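Local coordinates for periplasmic beta-glucosidase (Pseudomonas aeruginosa, PDB 6R5T), which probably hydrolyses terminal, non-reducing beta-D-glucosyl residues in the periplasm, releasing beta-D-glucose, as a member of glycoside hydrolase family 3, at residues 101-106 against 154-159; 110-115 against 349-354; 428-433 against 497-502. The protein carries 1 engineered substitution. One frame throughout, in Å; residues are numbered along the deposited sequence.

Contact 1: residues 101-106 against 154-159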
ATOM      1  N   GLU A 101      16.890   7.423  27.775  1.00 17.90           N
ATOM      2  CA  GLU A 101      16.651   7.865  29.175  1.00 21.63           C
ATOM      3  C   GLU A 101      15.411   8.750  29.290  1.00 18.90           C
ATOM      4  O   GLU A 101      14.715   8.686  30.334  1.00 18.49           O
ATOM      5  CB  GLU A 101      17.860   8.598  29.754  1.00 26.16           C
ATOM      6  CG  GLU A 101      19.037   7.651  29.905  1.00 31.66           C
ATOM      7  CD  GLU A 101      20.017   8.000  31.014  1.00 47.27           C
ATOM      8  OE1 GLU A 101      20.198   9.220  31.316  1.00 54.25           O
ATOM      9  OE2 GLU A 101      20.605   7.046  31.576  1.00 63.46           O
ATOM     10  N   VAL A 102      15.100   9.550  28.290  1.00 15.70           N
ATOM     11  CA  VAL A 102      13.876  10.383  28.342  1.00 16.69           C
ATOM     12  C   VAL A 102      12.668   9.452  28.263  1.00 16.50           C
ATOM     13  O   VAL A 102      11.657   9.626  28.998  1.00 17.39           O
ATOM     14  CB  VAL A 102      13.914  11.371  27.164  1.00 17.46           C
ATOM     15  CG1 VAL A 102      12.597  12.089  26.986  1.00 17.45           C
ATOM     16  CG2 VAL A 102      15.048  12.339  27.370  1.00 19.33           C
ATOM     17  N   VAL A 103      12.721   8.510  27.328  1.00 15.84           N
ATOM     18  CA  VAL A 103      11.607   7.563  27.163  1.00 16.87           C
ATOM     19  C   VAL A 103      11.438   6.770  28.461  1.00 15.63           C
ATOM     20  O   VAL A 103      10.269   6.654  28.923  1.00 16.12           O
ATOM     21  CB  VAL A 103      11.811   6.663  25.935  1.00 16.73           C
ATOM     22  CG1 VAL A 103      10.686   5.650  25.836  1.00 18.61           C
ATOM     23  CG2 VAL A 103      11.893   7.529  24.691  1.00 17.13           C
ATOM     24  N   ALA A 104      12.529   6.285  29.049  1.00 15.13           N
ATOM     25  CA  ALA A 104      12.456   5.530  30.323  1.00 16.94           C
ATOM     26  C   ALA A 104      11.789   6.392  31.392  1.00 18.57           C
ATOM     27  O   ALA A 104      10.983   5.897  32.185  1.00 18.08           O
ATOM     28  CB  ALA A 104      13.817   5.070  30.785  1.00 16.74           C
ATOM     29  N   ARG A 105      12.143   7.669  31.460  1.00 16.88           N
ATOM     30  CA  ARG A 105      11.582   8.530  32.518  1.00 17.76           C
ATOM     31  C   ARG A 105      10.068   8.608  32.373  1.00 17.04           C
ATOM     32  O   ARG A 105       9.342   8.570  33.363  1.00 17.57           O
ATOM     33  CB  ARG A 105      12.257   9.886  32.450  1.00 17.34           C
ATOM     34  CG  ARG A 105      11.811  10.826  33.547  1.00 17.69           C
ATOM     35  CD  ARG A 105      12.633  12.084  33.456  1.00 20.16           C
ATOM     36  NE  ARG A 105      12.346  13.005  34.533  1.00 23.56           N
ATOM     37  CZ  ARG A 105      12.674  14.285  34.530  1.00 23.25           C
ATOM     38  NH1 ARG A 105      13.304  14.797  33.480  1.00 23.77           N
ATOM     39  NH2 ARG A 105      12.375  15.021  35.584  1.00 25.49           N
ATOM     40  N   SER A 106       9.579   8.740  31.149  1.00 16.78           N
ATOM     41  CA  SER A 106       8.124   8.872  30.913  1.00 16.34           C
ATOM     42  C   SER A 106       7.449   7.585  31.396  1.00 15.46           C
ATOM     43  O   SER A 106       6.396   7.674  32.046  1.00 16.46           O
ATOM     44  CB  SER A 106       7.775   9.193  29.431  1.00 16.94           C
ATOM     45  OG  SER A 106       7.990   8.072  28.606  1.00 20.35           O
ATOM     46  N   GLY A 154      12.148  -2.351  24.495  1.00 14.96           N
ATOM     47  CA  GLY A 154      12.834  -2.926  25.665  1.00 15.03           C
ATOM     48  C   GLY A 154      12.952  -1.900  26.782  1.00 15.77           C
ATOM     49  O   GLY A 154      12.704  -2.222  27.948  1.00 15.86           O
ATOM     50  N   VAL A 155      13.276  -0.662  26.470  1.00 14.43           N
ATOM     51  CA  VAL A 155      13.382   0.419  27.492  1.00 15.55           C
ATOM     52  C   VAL A 155      12.064   0.621  28.239  1.00 14.49           C
ATOM     53  O   VAL A 155      12.036   0.724  29.476  1.00 15.40           O
ATOM     54  CB  VAL A 155      13.833   1.729  26.808  1.00 15.94           C
ATOM     55  CG1 VAL A 155      13.642   2.921  27.700  1.00 17.01           C
ATOM     56  CG2 VAL A 155      15.261   1.611  26.355  1.00 19.88           C
ATOM     57  N   MET A 156      10.954   0.667  27.527  1.00 13.76           N
ATOM     58  CA  MET A 156       9.633   0.877  28.111  1.00 15.27           C
ATOM     59  C   MET A 156       9.307  -0.295  29.045  1.00 13.92           C
ATOM     60  O   MET A 156       8.870  -0.051  30.167  1.00 13.23           O
ATOM     61  CB  MET A 156       8.564   0.911  27.023  1.00 15.57           C
ATOM     62  CG  MET A 156       8.625   2.147  26.112  1.00 18.02           C
ATOM     63  SD  MET A 156       8.001   3.625  26.883  1.00 19.59           S
ATOM     64  CE  MET A 156       6.295   3.238  27.249  1.00 22.32           C
ATOM     65  N   VAL A 157       9.519  -1.506  28.590  1.00 13.96           N
ATOM     66  CA  VAL A 157       9.227  -2.679  29.455  1.00 14.38           C
ATOM     67  C   VAL A 157      10.048  -2.613  30.750  1.00 15.39           C
ATOM     68  O   VAL A 157       9.497  -2.798  31.845  1.00 15.86           O
ATOM     69  CB  VAL A 157       9.495  -3.971  28.703  1.00 13.55           C
ATOM     70  CG1 VAL A 157       9.447  -5.169  29.620  1.00 14.86           C
ATOM     71  CG2 VAL A 157       8.482  -4.121  27.573  1.00 15.13           C
ATOM     72  N   ARG A 158      11.341  -2.391  30.636  1.00 16.11           N
ATOM     73  CA  ARG A 158      12.219  -2.336  31.835  1.00 16.60           C
ATOM     74  C   ARG A 158      11.800  -1.219  32.764  1.00 16.89           C
ATOM     75  O   ARG A 158      11.824  -1.408  34.032  1.00 18.44           O
ATOM     76  CB  ARG A 158      13.673  -2.275  31.406  1.00 18.84           C
ATOM     77  CG  ARG A 158      14.162  -3.565  30.763  1.00 24.72           C
ATOM     78  CD  ARG A 158      15.663  -3.548  30.545  1.00 29.76           C
ATOM     79  NE  ARG A 158      16.062  -2.549  29.576  1.00 39.43           N
ATOM     80  CZ  ARG A 158      16.185  -2.727  28.253  1.00 40.29           C
ATOM     81  NH1 ARG A 158      15.956  -3.899  27.676  1.00 44.56           N
ATOM     82  NH2 ARG A 158      16.548  -1.697  27.513  1.00 41.68           N
ATOM     83  N   ALA A 159      11.427  -0.059  32.226  1.00 15.48           N
ATOM     84  CA  ALA A 159      11.044   1.095  33.046  1.00 14.75           C
ATOM     85  C   ALA A 159       9.739   0.825  33.782  1.00 15.89           C
ATOM     86  O   ALA A 159       9.606   1.218  34.964  1.00 17.16           O
ATOM     87  CB  ALA A 159      11.001   2.319  32.178  1.00 17.23           C
TER

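Contact 2: residues 110-115 against 349-354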
ATOM      1  N   SER A 110       4.957   7.097  34.583  1.00 16.09           N
ATOM      2  CA  SER A 110       3.623   6.534  34.271  1.00 16.20           C
ATOM      3  C   SER A 110       3.329   5.361  35.232  1.00 14.91           C
ATOM      4  O   SER A 110       2.246   5.226  35.735  1.00 16.63           O
ATOM      5  CB  SER A 110       3.578   6.013  32.837  1.00 18.58           C
ATOM      6  OG  SER A 110       3.709   7.071  31.890  1.00 22.29           O
ATOM      7  N   ALA A 111       4.303   4.492  35.400  1.00 15.68           N
ATOM      8  CA  ALA A 111       4.149   3.280  36.243  1.00 15.94           C
ATOM      9  C   ALA A 111       3.976   3.704  37.704  1.00 16.99           C
ATOM     10  O   ALA A 111       3.106   3.149  38.391  1.00 17.35           O
ATOM     11  CB  ALA A 111       5.341   2.396  36.093  1.00 15.72           C
ATOM     12  N   LEU A 112       4.774   4.649  38.141  1.00 16.86           N
ATOM     13  CA  LEU A 112       4.694   5.210  39.530  1.00 17.69           C
ATOM     14  C   LEU A 112       3.277   5.720  39.752  1.00 17.92           C
ATOM     15  O   LEU A 112       2.610   5.367  40.757  1.00 18.46           O
ATOM     16  CB  LEU A 112       5.712   6.355  39.657  1.00 20.98           C
ATOM     17  CG  LEU A 112       5.824   7.015  41.029  1.00 27.58           C
ATOM     18  CD1 LEU A 112       7.164   7.760  41.146  1.00 34.78           C
ATOM     19  CD2 LEU A 112       4.668   7.969  41.253  1.00 32.98           C
ATOM     20  N   GLU A 113       2.752   6.545  38.838  1.00 15.81           N
ATOM     21  CA  GLU A 113       1.415   7.130  39.010  1.00 15.75           C
ATOM     22  C   GLU A 113       0.294   6.082  38.894  1.00 16.31           C
ATOM     23  O   GLU A 113      -0.694   6.156  39.620  1.00 16.64           O
ATOM     24  CB  GLU A 113       1.154   8.257  38.019  1.00 16.31           C
ATOM     25  CG  GLU A 113       2.014   9.491  38.248  1.00 15.81           C
ATOM     26  CD  GLU A 113       1.609  10.621  37.359  1.00 17.70           C
ATOM     27  OE1 GLU A 113       0.801  10.378  36.370  1.00 16.22           O
ATOM     28  OE2 GLU A 113       2.057  11.761  37.622  1.00 18.58           O
ATOM     29  N   ALA A 114       0.420   5.099  37.996  1.00 15.88           N
ATOM     30  CA  ALA A 114      -0.652   4.115  37.795  1.00 15.73           C
ATOM     31  C   ALA A 114      -0.712   3.165  39.014  1.00 15.81           C
ATOM     32  O   ALA A 114      -1.817   2.932  39.531  1.00 16.81           O
ATOM     33  CB  ALA A 114      -0.419   3.384  36.485  1.00 15.92           C
ATOM     34  N   SER A 115       0.451   2.704  39.453  1.00 15.13           N
ATOM     35  CA  SER A 115       0.564   1.799  40.638  1.00 17.41           C
ATOM     36  C   SER A 115       0.142   2.597  41.885  1.00 18.46           C
ATOM     37  O   SER A 115      -0.523   2.001  42.781  1.00 19.07           O
ATOM     38  CB  SER A 115       1.947   1.208  40.735  1.00 18.53           C
ATOM     39  OG  SER A 115       2.953   2.222  40.947  1.00 18.95           O
ATOM     40  N   ARG A 349       0.083  15.213  43.349  1.00 22.62           N
ATOM     41  CA  ARG A 349       0.322  13.820  42.891  1.00 20.43           C
ATOM     42  C   ARG A 349       0.788  13.835  41.420  1.00 21.30           C
ATOM     43  O   ARG A 349       1.096  12.750  40.867  1.00 19.13           O
ATOM     44  CB  ARG A 349      -0.975  13.007  43.023  1.00 21.24           C
ATOM     45  CG  ARG A 349      -1.468  12.916  44.463  1.00 21.04           C
ATOM     46  CD  ARG A 349      -2.621  11.971  44.597  1.00 21.57           C
ATOM     47  NE  ARG A 349      -2.172  10.591  44.589  1.00 21.48           N
ATOM     48  CZ  ARG A 349      -2.622   9.602  43.795  1.00 20.26           C
ATOM     49  NH1 ARG A 349      -3.503   9.813  42.844  1.00 19.96           N
ATOM     50  NH2 ARG A 349      -2.164   8.373  43.958  1.00 21.32           N
ATOM     51  N   LEU A 350       0.819  15.010  40.785  1.00 19.11           N
ATOM     52  CA  LEU A 350       1.358  15.114  39.396  1.00 19.38           C
ATOM     53  C   LEU A 350       2.875  15.212  39.394  1.00 19.94           C
ATOM     54  O   LEU A 350       3.558  15.349  40.471  1.00 18.81           O
ATOM     55  CB  LEU A 350       0.742  16.303  38.693  1.00 18.65           C
ATOM     56  CG  LEU A 350      -0.761  16.271  38.468  1.00 19.10           C
ATOM     57  CD1 LEU A 350      -1.202  17.566  37.849  1.00 20.94           C
ATOM     58  CD2 LEU A 350      -1.199  15.112  37.574  1.00 19.86           C
ATOM     59  N   HIS A 351       3.438  15.075  38.202  1.00 15.94           N
ATOM     60  CA  HIS A 351       4.883  15.124  37.953  1.00 17.86           C
ATOM     61  C   HIS A 351       5.122  16.120  36.826  1.00 18.50           C
ATOM     62  O   HIS A 351       5.644  15.707  35.753  1.00 17.79           O
ATOM     63  CB  HIS A 351       5.466  13.740  37.690  1.00 19.09           C
ATOM     64  CG  HIS A 351       5.376  12.835  38.866  1.00 20.78           C
ATOM     65  ND1 HIS A 351       4.226  12.137  39.175  1.00 19.55           N
ATOM     66  CD2 HIS A 351       6.266  12.597  39.858  1.00 24.11           C
ATOM     67  CE1 HIS A 351       4.408  11.498  40.329  1.00 21.14           C
ATOM     68  NE2 HIS A 351       5.652  11.776  40.777  1.00 22.08           N
ATOM     69  N   ARG A 352       4.782  17.389  37.070  1.00 18.53           N
ATOM     70  CA  ARG A 352       4.841  18.394  35.979  1.00 18.42           C
ATOM     71  C   ARG A 352       6.278  18.647  35.556  1.00 20.59           C
ATOM     72  O   ARG A 352       6.474  18.889  34.368  1.00 19.74           O
ATOM     73  CB  ARG A 352       4.145  19.696  36.344  1.00 18.18           C
ATOM     74  CG  ARG A 352       2.644  19.569  36.516  1.00 18.41           C
ATOM     75  CD  ARG A 352       2.049  20.899  36.825  1.00 17.34           C
ATOM     76  NE  ARG A 352       0.617  20.875  37.005  1.00 16.57           N
ATOM     77  CZ  ARG A 352      -0.280  20.900  36.036  1.00 17.94           C
ATOM     78  NH1 ARG A 352       0.125  20.938  34.782  1.00 18.22           N
ATOM     79  NH2 ARG A 352      -1.573  20.868  36.280  1.00 18.19           N
ATOM     80  N   GLN A 353       7.255  18.661  36.465  1.00 17.77           N
ATOM     81  CA  GLN A 353       8.631  18.935  36.028  1.00 22.16           C
ATOM     82  C   GLN A 353       9.057  17.838  35.039  1.00 20.53           C
ATOM     83  O   GLN A 353       9.653  18.181  34.016  1.00 20.49           O
ATOM     84  CB  GLN A 353       9.624  18.978  37.188  1.00 25.58           C
ATOM     85  CG  GLN A 353      11.029  19.257  36.676  1.00 30.06           C
ATOM     86  CD  GLN A 353      12.137  19.236  37.705  1.00 37.32           C
ATOM     87  OE1 GLN A 353      13.288  19.582  37.406  1.00 44.48           O
ATOM     88  NE2 GLN A 353      11.810  18.795  38.908  1.00 40.64           N
ATOM     89  N   ALA A 354       8.766  16.573  35.302  1.00 19.38           N
ATOM     90  CA  ALA A 354       9.172  15.485  34.378  1.00 20.17           C
ATOM     91  C   ALA A 354       8.436  15.681  33.048  1.00 18.48           C
ATOM     92  O   ALA A 354       9.087  15.543  31.982  1.00 18.47           O
ATOM     93  CB  ALA A 354       8.891  14.111  34.936  1.00 20.26           C
TER

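Contact 3: residues 428-433 against 497-502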
ATOM      1  N   LYS A 428      -9.361  32.554  17.391  1.00 17.73           N
ATOM      2  CA  LYS A 428      -9.452  31.137  17.002  1.00 17.87           C
ATOM      3  C   LYS A 428      -9.111  30.966  15.526  1.00 17.11           C
ATOM      4  O   LYS A 428      -8.430  29.936  15.177  1.00 15.58           O
ATOM      5  CB  LYS A 428     -10.835  30.591  17.292  1.00 18.52           C
ATOM      6  CG  LYS A 428     -10.871  29.086  17.217  1.00 20.28           C
ATOM      7  CD  LYS A 428     -12.146  28.529  17.636  1.00 24.20           C
ATOM      8  CE  LYS A 428     -12.144  27.037  17.441  1.00 23.34           C
ATOM      9  NZ  LYS A 428     -13.184  26.422  18.276  1.00 28.09           N
ATOM     10  N   GLY A 429      -9.631  31.818  14.632  1.00 17.45           N
ATOM     11  CA  GLY A 429      -9.210  31.775  13.222  1.00 17.05           C
ATOM     12  C   GLY A 429      -9.988  30.831  12.352  1.00 16.51           C
ATOM     13  O   GLY A 429     -10.367  31.192  11.266  1.00 16.31           O
ATOM     14  N   ALA A 430     -10.167  29.583  12.809  1.00 15.61           N
ATOM     15  CA  ALA A 430     -10.915  28.569  12.087  1.00 14.81           C
ATOM     16  C   ALA A 430     -11.296  27.506  13.109  1.00 15.55           C
ATOM     17  O   ALA A 430     -10.606  27.350  14.072  1.00 17.05           O
ATOM     18  CB  ALA A 430     -10.091  27.969  10.980  1.00 15.31           C
ATOM     19  N   ASN A 431     -12.325  26.758  12.789  1.00 16.46           N
ATOM     20  CA  ASN A 431     -12.592  25.503  13.499  1.00 16.21           C
ATOM     21  C   ASN A 431     -11.578  24.463  12.998  1.00 16.99           C
ATOM     22  O   ASN A 431     -10.955  24.658  11.927  1.00 14.93           O
ATOM     23  CB  ASN A 431     -14.034  25.061  13.250  1.00 17.87           C
ATOM     24  CG  ASN A 431     -15.022  25.858  14.074  1.00 16.30           C
ATOM     25  OD1 ASN A 431     -14.788  26.131  15.246  1.00 18.72           O
ATOM     26  ND2 ASN A 431     -16.108  26.196  13.411  1.00 19.58           N
ATOM     27  N   VAL A 432     -11.429  23.371  13.732  1.00 16.29           N
ATOM     28  CA  VAL A 432     -10.409  22.341  13.378  1.00 17.03           C
ATOM     29  C   VAL A 432     -10.694  21.801  11.982  1.00 16.85           C
ATOM     30  O   VAL A 432      -9.767  21.408  11.250  1.00 16.52           O
ATOM     31  CB  VAL A 432     -10.299  21.211  14.404  1.00 22.63           C
ATOM     32  CG1 VAL A 432      -9.833  21.685  15.746  1.00 26.19           C
ATOM     33  CG2 VAL A 432     -11.544  20.410  14.571  1.00 22.94           C
ATOM     34  N   SER A 433     -11.965  21.730  11.600  1.00 15.09           N
ATOM     35  CA  SER A 433     -12.405  21.353  10.250  1.00 16.27           C
ATOM     36  C   SER A 433     -13.546  22.273   9.832  1.00 17.78           C
ATOM     37  O   SER A 433     -14.320  22.663  10.681  1.00 19.76           O
ATOM     38  CB  SER A 433     -12.817  19.904  10.169  1.00 17.28           C
ATOM     39  OG  SER A 433     -13.188  19.540   8.831  1.00 16.86           O
ATOM     40  N   ALA A 497      -8.378  21.748   5.675  1.00 16.60           N
ATOM     41  CA  ALA A 497      -8.589  22.837   4.705  1.00 15.32           C
ATOM     42  C   ALA A 497      -8.999  24.139   5.400  1.00 15.46           C
ATOM     43  O   ALA A 497      -8.545  25.209   4.963  1.00 15.99           O
ATOM     44  CB  ALA A 497      -9.620  22.439   3.684  1.00 16.34           C
ATOM     45  N   SER A 498      -9.837  24.077   6.425  1.00 14.32           N
ATOM     46  CA  SER A 498     -10.308  25.326   7.092  1.00 15.95           C
ATOM     47  C   SER A 498      -9.085  26.059   7.640  1.00 15.25           C
ATOM     48  O   SER A 498      -9.020  27.326   7.620  1.00 15.86           O
ATOM     49  CB  SER A 498     -11.300  25.086   8.173  1.00 16.41           C
ATOM     50  OG  SER A 498     -10.754  24.168   9.132  1.00 17.77           O
ATOM     51  N   GLN A 499      -8.135  25.300   8.185  1.00 14.00           N
ATOM     52  CA  GLN A 499      -6.917  25.879   8.764  1.00 14.12           C
ATOM     53  C   GLN A 499      -5.929  26.321   7.668  1.00 15.11           C
ATOM     54  O   GLN A 499      -5.173  27.265   7.906  1.00 15.38           O
ATOM     55  CB  GLN A 499      -6.328  24.890   9.747  1.00 13.84           C
ATOM     56  CG  GLN A 499      -7.219  24.621  10.951  1.00 14.59           C
ATOM     57  CD  GLN A 499      -6.575  23.563  11.811  1.00 15.97           C
ATOM     58  OE1 GLN A 499      -5.480  23.832  12.312  1.00 14.69           O
ATOM     59  NE2 GLN A 499      -7.196  22.388  11.950  1.00 13.18           N
ATOM     60  N   ARG A 500      -5.838  25.600   6.546  1.00 14.12           N
ATOM     61  CA  ARG A 500      -4.914  26.039   5.457  1.00 15.54           C
ATOM     62  C   ARG A 500      -5.439  27.342   4.856  1.00 16.01           C
ATOM     63  O   ARG A 500      -4.614  28.202   4.515  1.00 16.14           O
ATOM     64  CB  ARG A 500      -4.777  24.980   4.362  1.00 16.98           C
ATOM     65  CG  ARG A 500      -4.050  23.755   4.866  1.00 17.49           C
ATOM     66  CD  ARG A 500      -3.641  22.737   3.805  1.00 18.73           C
ATOM     67  NE  ARG A 500      -4.803  22.007   3.425  1.00 21.35           N
ATOM     68  CZ  ARG A 500      -5.507  22.224   2.329  1.00 23.19           C
ATOM     69  NH1 ARG A 500      -5.070  23.101   1.444  1.00 26.44           N
ATOM     70  NH2 ARG A 500      -6.594  21.514   2.099  1.00 23.57           N
ATOM     71  N   ARG A 501      -6.755  27.512   4.799  1.00 15.66           N
ATOM     72  CA  ARG A 501      -7.335  28.798   4.320  1.00 16.17           C
ATOM     73  C   ARG A 501      -6.881  29.911   5.267  1.00 16.44           C
ATOM     74  O   ARG A 501      -6.487  31.019   4.791  1.00 17.34           O
ATOM     75  CB  ARG A 501      -8.854  28.661   4.300  1.00 18.49           C
ATOM     76  CG  ARG A 501      -9.544  29.873   3.704  1.00 21.34           C
ATOM     77  CD  ARG A 501     -11.032  29.571   3.648  1.00 24.21           C
ATOM     78  NE  ARG A 501     -11.729  30.738   3.120  1.00 30.67           N
ATOM     79  CZ  ARG A 501     -13.042  30.945   3.226  1.00 31.53           C
ATOM     80  NH1 ARG A 501     -13.805  30.103   3.899  1.00 32.08           N
ATOM     81  NH2 ARG A 501     -13.564  32.047   2.717  1.00 33.40           N
ATOM     82  N   LEU A 502      -6.956  29.672   6.564  1.00 15.07           N
ATOM     83  CA  LEU A 502      -6.472  30.604   7.622  1.00 14.12           C
ATOM     84  C   LEU A 502      -4.999  30.948   7.386  1.00 15.51           C
ATOM     85  O   LEU A 502      -4.589  32.133   7.400  1.00 14.43           O
ATOM     86  CB  LEU A 502      -6.727  29.987   9.009  1.00 15.79           C
ATOM     87  CG  LEU A 502      -6.107  30.691  10.200  1.00 15.49           C
ATOM     88  CD1 LEU A 502      -6.730  32.072  10.358  1.00 15.96           C
ATOM     89  CD2 LEU A 502      -6.292  29.848  11.446  1.00 17.11           C
TER

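Contact 1: residues 101-106 against 154-159
V103 and M156, together with A104, V155 and A159, join two neighbouring helices of the N-terminal TIM-barrel domain: helix 100-116 precedes barrel strand 121-122 and helix 146-161 follows it. The axes of the two short segments approach to 8.5 Å and cross at -39°, so the helices run broadly the same way.

The apolar contacts come first. M156 bends at chi2 (-76°) and again at chi3 (-61°), which swings its thioether back toward helix 100-116 although its CB does not aim there; SD then meets V103 CG1 at 3.5 Å, the two side chains crossing nearly at right angles. V103 CG1 also lies 4.4 Å from V155 CG1, a looser contact. That branch of V155 reaches A104 as well, with CG1 3.8 Å from the A104 CB. The alanine pair lies farther along, where the CA atoms of A104 and A159 come within 5.4 Å of each other and the A159 methyl touches backbone, CB to A104 O at 3.6 Å.

No hydrogen bond links the two segments, but just beyond them R108 NE, on helix 100-116, donates to A159 O. S106 OG donates to V103 O at 2.7 Å, one turn back, so its hydroxyl is satisfied on its own helix. On the flank of this helix turned from helix 146-161, R105 forms a salt bridge with E357 and V102 packs on V358.

With methyl, methylene and thioether groups and one carbonyl oxygen doing the touching, the direct contact of the segments probably rests mainly on close packing and dispersion, R108 adding a polar tie between the helices, and the small alanines permit the close backbone approach.

Contact 2: residues 110-115 against 349-354
The imidazole of H351 and the carboxylate of E113 meet at the ring edge: E113 OE2 lies in the ring plane and takes the ND1 hydrogen at 2.7 Å, in a nearly straight bond with an N-H...O angle of 169°. This is a histidine-carboxylate hydrogen bond, here joining TIM-barrel helix 100-116 to the turn that starts helix 352-362. The two flat groups are not coplanar, their planes standing 45° apart, and OE2 is approached on its anti side. L112 CD2 approaches the ring obliquely, 3.7 Å from H351 CE1, its side chain crossing the histidine at about a right angle.

E113 reaches its partner because its chain is extended beyond CG (chi2 -173°), running past the histidine side chain in the opposite direction. Both carboxylate oxygens have further partners: OE2 is also hydrogen-bonded to T86 OG1, and OE1 to R85 N. The backbone N of H351, the N-cap residue, bonds to the same T86 hydroxyl, so T86 ties the carboxylate and the histidine backbone together. Held at these several points, the buried carboxylate probably has its negative charge stabilised and its rotation restricted.

R349, two residues before the cap, points its charge elsewhere, NH1 forming a salt bridge with D117. R85, whose backbone N serves E113, also donates from its side-chain NH1 to R349 O; R349 O and E113 OE2, both acceptors, lie 3.5 Å apart without a bond between them.

Contact 3: residues 428-433 against 497-502
S498 and Q499, in the first turn of helix 497-508, each donate a hydrogen bond to a backbone carbonyl of the loop 428-433. S498 OG, standing between its own backbone N and carbonyl carbon (chi1 55°), is thereby aimed at N431 O, which it reaches at 2.8 Å, tilted 32° from the carbonyl plane. Q499 NE2 gives a bond of the same 2.8 Å to V432 O, which lies in the plane of the glutamine amide. Consecutive loop carbonyls thus receive consecutive helix side chains.

Van der Waals packing continues along the helix. A430 CB lies 3.6 Å from the carbonyl oxygen S498 O and 4.3 Å from L502 CD2. L502 spreads both methyls over G429, with CD1 3.8 Å from the glycine CA; G429 (phi 88°) has no side chain, and the leucine lies directly on its backbone.

In the second shell, Q499 OE1 accepts from G478 N, so the amide is held from both sides. N431 OD1–D452 N and K428 NZ–E450 O bonds anchor the loop that presents the carbonyls.

The contact lies in the C-terminal domain, whose mixed sheet has 423-427 as an edge strand. The loop leaves that strand and leads to helix 436-442, on which V432 and S433 pack; G478 ends strand 472-478; and helix 456-468 meets both sides of the contact, through M459 against N431 and L460 against L502.

How the contacts relate
Contacts 1 and 2 share helix 100-116, with centres 14 Å apart, and they touch directly: R105 NH2 lies 3.5 Å from A354 CA. This barrel helix therefore meets helix 146-161 through contact 1 and the start of helix 352-362 through contact 2; the latter helix leads into strand 364-368 of the mixed sheet. Contact 3 lies apart, at the far edge strand of that sheet, its centre 37 Å from contact 1 and 35 Å from contact 2, with nearest atoms about 26 and 21 Å away. None reaches the sugar pocket, although the M156 side chain comes within about 13 Å of a bound beta-D-glucopyranose.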